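Side-chain contacts in transcriptional regulator (PDB 3BHQ), which probably binds DNA at cis-regulatory sites and controls transcription as a member of the TetR family: residues T79-L82 / S83-I86; Q146-T149 / N150-L153. All blocks are in the same frame, centred on the assembly; numbering follows the deposited sequence.

Contact 1: residues T79-L82 / S83-I86; sequences TTLL and SEAI
At the C-terminal end of helix 56-83, S83, E84 and A85 reach back to T79, T80, L81 and L82. One ordinary helical bond remains, from S83 N to T79 O (3.2 Å). After it the spacing shortens by a residue: E84 N bonds L81 O at 2.8 Å and only weakly T80 O, while A85 N takes L82 O at 3.1 Å. In both of these three-residue bonds the donor stands well above the carbonyl plane (57° and 67° out of it), as the chain draws in before leaving. The T80 carbonyl, which receives a weak bond from E84 N, is also approached by S83 OG. A serine can turn its hydroxyl back towards this carbonyl (chi1 77°), but the 2.4 Å between S83 OG and T80 O is doubtful, so the strength of the bond cannot be judged. E84 runs back along the outside of the helix. The T80 and E84 side chains run alongside each other in the same direction, with T80 CG2 3.9 Å from E84 OE2, and L81 CD2 is 3.8 Å from E84 OE1. These are loose contacts on an exposed surface, where a charged tip is well placed. On the inner side L82, an apolar residue suited to burial, packs on C144 and L148 of helix 123-150 and on L92 and L95 of helix 88-103; A85 CB lies 4.5 Å from L82 CD1, a marginal contact. Such replacement of four-residue by three-residue bonds is characteristic of an alpha-helix that tightens into a 3-10-like last turn.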
loop_
_atom_site.group_PDB
_atom_site.type_symbol
_atom_site.label_atom_id
_atom_site.label_comp_id
_atom_site.label_asym_id
_atom_site.label_seq_id
_atom_site.Cartn_x
_atom_site.Cartn_y
_atom_site.Cartn_z
ATOM N N THR A 79 -15.090 11.534 11.347
ATOM C CA THR A 79 -14.682 11.155 12.714
ATOM C C THR A 79 -15.493 11.970 13.731
ATOM O O THR A 79 -15.849 11.447 14.781
ATOM C CB THR A 79 -13.163 11.246 12.967
ATOM O OG1 THR A 79 -12.708 12.555 12.628
ATOM C CG2 THR A 79 -12.431 10.213 12.124
ATOM N N THR A 80 -15.802 13.232 13.423
ATOM C CA THR A 80 -16.694 14.025 14.296
ATOM C C THR A 80 -18.078 13.367 14.394
ATOM O O THR A 80 -18.626 13.285 15.490
ATOM C CB THR A 80 -16.845 15.488 13.833
ATOM O OG1 THR A 80 -15.566 16.131 13.897
ATOM C CG2 THR A 80 -17.827 16.257 14.745
ATOM N N LEU A 81 -18.624 12.894 13.272
ATOM C CA LEU A 81 -19.926 12.188 13.298
ATOM C C LEU A 81 -19.875 10.970 14.204
ATOM O O LEU A 81 -20.783 10.800 15.010
ATOM C CB LEU A 81 -20.388 11.770 11.906
ATOM C CG LEU A 81 -20.765 12.912 10.960
ATOM C CD1 LEU A 81 -20.951 12.390 9.535
ATOM C CD2 LEU A 81 -22.012 13.645 11.452
ATOM N N LEU A 82 -18.793 10.164 14.130
ATOM C CA LEU A 82 -18.642 8.967 15.006
ATOM C C LEU A 82 -18.696 9.351 16.483
ATOM O O LEU A 82 -19.262 8.615 17.305
ATOM C CB LEU A 82 -17.339 8.209 14.747
ATOM C CG LEU A 82 -16.993 7.040 15.689
ATOM C CD1 LEU A 82 -18.151 6.033 15.772
ATOM C CD2 LEU A 82 -15.694 6.331 15.321
ATOM N N SER A 83 -18.104 10.492 16.819
ATOM C CA SER A 83 -18.153 11.018 18.191
ATOM C C SER A 83 -19.588 11.356 18.653
ATOM O O SER A 83 -19.836 11.475 19.832
ATOM C CB SER A 83 -17.246 12.247 18.339
ATOM O OG SER A 83 -17.840 13.401 17.776
ATOM N N GLU A 84 -20.516 11.546 17.713
ATOM C CA GLU A 84 -21.935 11.826 18.019
ATOM C C GLU A 84 -22.828 10.562 18.007
ATOM O O GLU A 84 -24.028 10.663 18.289
ATOM C CB GLU A 84 -22.453 12.905 17.041
ATOM C CG GLU A 84 -21.666 14.254 17.187
ATOM C CD GLU A 84 -21.901 15.282 16.081
ATOM O OE1 GLU A 84 -22.487 14.952 15.022
ATOM O OE2 GLU A 84 -21.459 16.445 16.267
ATOM N N ALA A 85 -22.268 9.385 17.724
ATOM C CA ALA A 85 -23.053 8.151 17.690
ATOM C C ALA A 85 -23.250 7.610 19.093
ATOM O O ALA A 85 -22.342 7.683 19.939
ATOM C CB ALA A 85 -22.389 7.102 16.819
ATOM N N ILE A 86 -24.444 7.083 19.357
ATOM C CA ILE A 86 -24.738 6.394 20.607
ATOM C C ILE A 86 -24.222 4.960 20.553
ATOM O O ILE A 86 -23.755 4.417 21.564
ATOM C CB ILE A 86 -26.281 6.327 20.875
ATOM C CG1 ILE A 86 -26.850 7.706 21.106
ATOM C CG2 ILE A 86 -26.601 5.410 22.050
ATOM C CD1 ILE A 86 -28.380 7.683 21.060
#

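Contact 2: residues Q146-T149 / N150-L153; sequences QKLT and NRGL
Q146 and N150 face each other one helical turn apart, their amides crossing with planes 35° apart. Q146 NE2 gives its hydrogen to N150 OD1 at 2.8 Å. The acceptor lies close to the plane of the Q146 amide, but NE2 comes from above the plane of the N150 carbonyl rather than along a lone pair, and the bond is also bent at the hydrogen (134°). CG of Q146 is anti to the backbone N, and a bend at chi2 (59°) swings the amide over to N150. Both amides suit a position near the surface. With an alanine here in place of Q146 the NE2 donor is gone, and the N150 amide, without this mate for OD1, would probably be freer to turn. Along the backbone, N150 N bonds Q146 O at 2.8 Å.

On another side of the turn, apolar and charged groups meet. L148 CD2 touches L153 CD1 at 3.8 Å, and the same L153 methyl sits over the centre of one face of the R151 guanidinium, 3.4 Å above its plane. R151 is bent at chi3, its CG passes K147 O at 3.3 Å, and its NH1 is held by S83 O. The backbone makes a Schellman motif: L153 N returns to L148 O (3.0 Å) and G152 N to T149 O, with G152 at positive phi, a conformation that favours glycine. The L148-L153 contact is the apolar pairing that commonly brackets this motif. T149 OG1 ties to F145 O and T156 OG1, joining helix to loop. The turn ends helix 123-150 beside helix 88-103, whose M88 touches both L148 and L153, and hands the chain on towards helix 159-181.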
loop_
_atom_site.group_PDB
_atom_site.type_symbol
_atom_site.label_atom_id
_atom_site.label_comp_id
_atom_site.label_asym_id
_atom_site.label_seq_id
_atom_site.Cartn_x
_atom_site.Cartn_y
_atom_site.Cartn_z
ATOM N N GLN A 146 -9.414 8.319 21.332
ATOM C CA GLN A 146 -9.015 8.690 22.706
ATOM C C GLN A 146 -10.203 9.253 23.460
ATOM O O GLN A 146 -10.435 8.886 24.629
ATOM C CB GLN A 146 -7.872 9.711 22.717
ATOM C CG GLN A 146 -7.355 10.086 24.138
ATOM C CD GLN A 146 -6.857 8.879 24.901
ATOM O OE1 GLN A 146 -5.802 8.319 24.583
ATOM N NE2 GLN A 146 -7.612 8.472 25.930
ATOM N N LYS A 147 -10.937 10.148 22.802
ATOM C CA LYS A 147 -12.155 10.738 23.379
ATOM C C LYS A 147 -13.217 9.665 23.624
ATOM O O LYS A 147 -13.845 9.646 24.680
ATOM C CB LYS A 147 -12.683 11.880 22.512
ATOM C CG LYS A 147 -11.720 13.066 22.461
ATOM C CD LYS A 147 -12.129 14.122 21.440
ATOM C CE LYS A 147 -10.984 15.104 21.185
ATOM N NZ LYS A 147 -11.279 16.040 20.069
ATOM N N LEU A 148 -13.387 8.739 22.677
ATOM C CA LEU A 148 -14.325 7.620 22.863
ATOM C C LEU A 148 -13.891 6.702 24.015
ATOM O O LEU A 148 -14.740 6.162 24.717
ATOM C CB LEU A 148 -14.502 6.803 21.572
ATOM C CG LEU A 148 -15.234 7.517 20.435
ATOM C CD1 LEU A 148 -15.088 6.736 19.153
ATOM C CD2 LEU A 148 -16.718 7.746 20.789
ATOM N N THR A 149 -12.580 6.497 24.161
ATOM C CA THR A 149 -12.026 5.691 25.264
ATOM C C THR A 149 -12.272 6.392 26.606
ATOM O O THR A 149 -12.738 5.750 27.553
ATOM C CB THR A 149 -10.542 5.346 25.065
ATOM O OG1 THR A 149 -10.408 4.526 23.894
ATOM C CG2 THR A 149 -9.968 4.557 26.282
ATOM N N ASN A 150 -12.008 7.701 26.655
ATOM C CA ASN A 150 -12.272 8.509 27.886
ATOM C C ASN A 150 -13.747 8.463 28.325
ATOM O O ASN A 150 -14.048 8.504 29.525
ATOM C CB ASN A 150 -11.822 9.965 27.700
ATOM C CG ASN A 150 -10.314 10.106 27.530
ATOM O OD1 ASN A 150 -9.551 9.174 27.791
ATOM N ND2 ASN A 150 -9.881 11.277 27.064
ATOM N N ARG A 151 -14.650 8.348 27.357
ATOM C CA ARG A 151 -16.088 8.237 27.608
ATOM C C ARG A 151 -16.585 6.809 27.872
ATOM O O ARG A 151 -17.788 6.606 28.096
ATOM C CB ARG A 151 -16.856 8.854 26.447
ATOM C CG ARG A 151 -16.602 10.347 26.262
ATOM C CD ARG A 151 -17.168 10.801 24.930
ATOM N NE ARG A 151 -18.603 10.513 24.863
ATOM C CZ ARG A 151 -19.337 10.400 23.753
ATOM N NH1 ARG A 151 -18.805 10.526 22.544
ATOM N NH2 ARG A 151 -20.640 10.127 23.857
ATOM N N GLY A 152 -15.672 5.829 27.880
ATOM C CA GLY A 152 -15.990 4.426 28.134
ATOM C C GLY A 152 -16.759 3.711 27.040
ATOM O O GLY A 152 -17.351 2.659 27.297
ATOM N N LEU A 153 -16.720 4.253 25.813
ATOM C CA LEU A 153 -17.473 3.690 24.681
ATOM C C LEU A 153 -16.700 2.603 23.925
ATOM O O LEU A 153 -17.312 1.693 23.363
ATOM C CB LEU A 153 -17.955 4.813 23.755
ATOM C CG LEU A 153 -19.012 5.760 24.374
ATOM C CD1 LEU A 153 -19.293 6.924 23.484
ATOM C CD2 LEU A 153 -20.319 5.022 24.687
#

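How the contacts relate
The two contacts are successive helix ends: contact 1 closes helix 56-83, and contact 2, later in the chain, closes helix 123-150. Their centres lie about 11 Å apart, on the same side of the chain's centre, and they touch directly. R151 NH1 probably donates to S83 O at 3.1 Å, and L82 CD2 packs on L148 CD1 at 3.9 Å, so a polar tie and an apolar one fasten the two ends together, with helix 88-103 reaching both. Contact 1 lies at the end of helix 56-83 remote from the predicted helix-turn-helix (34-53), and contact 2 packs against it, in what is probably the regulatory part of this TetR-type fold.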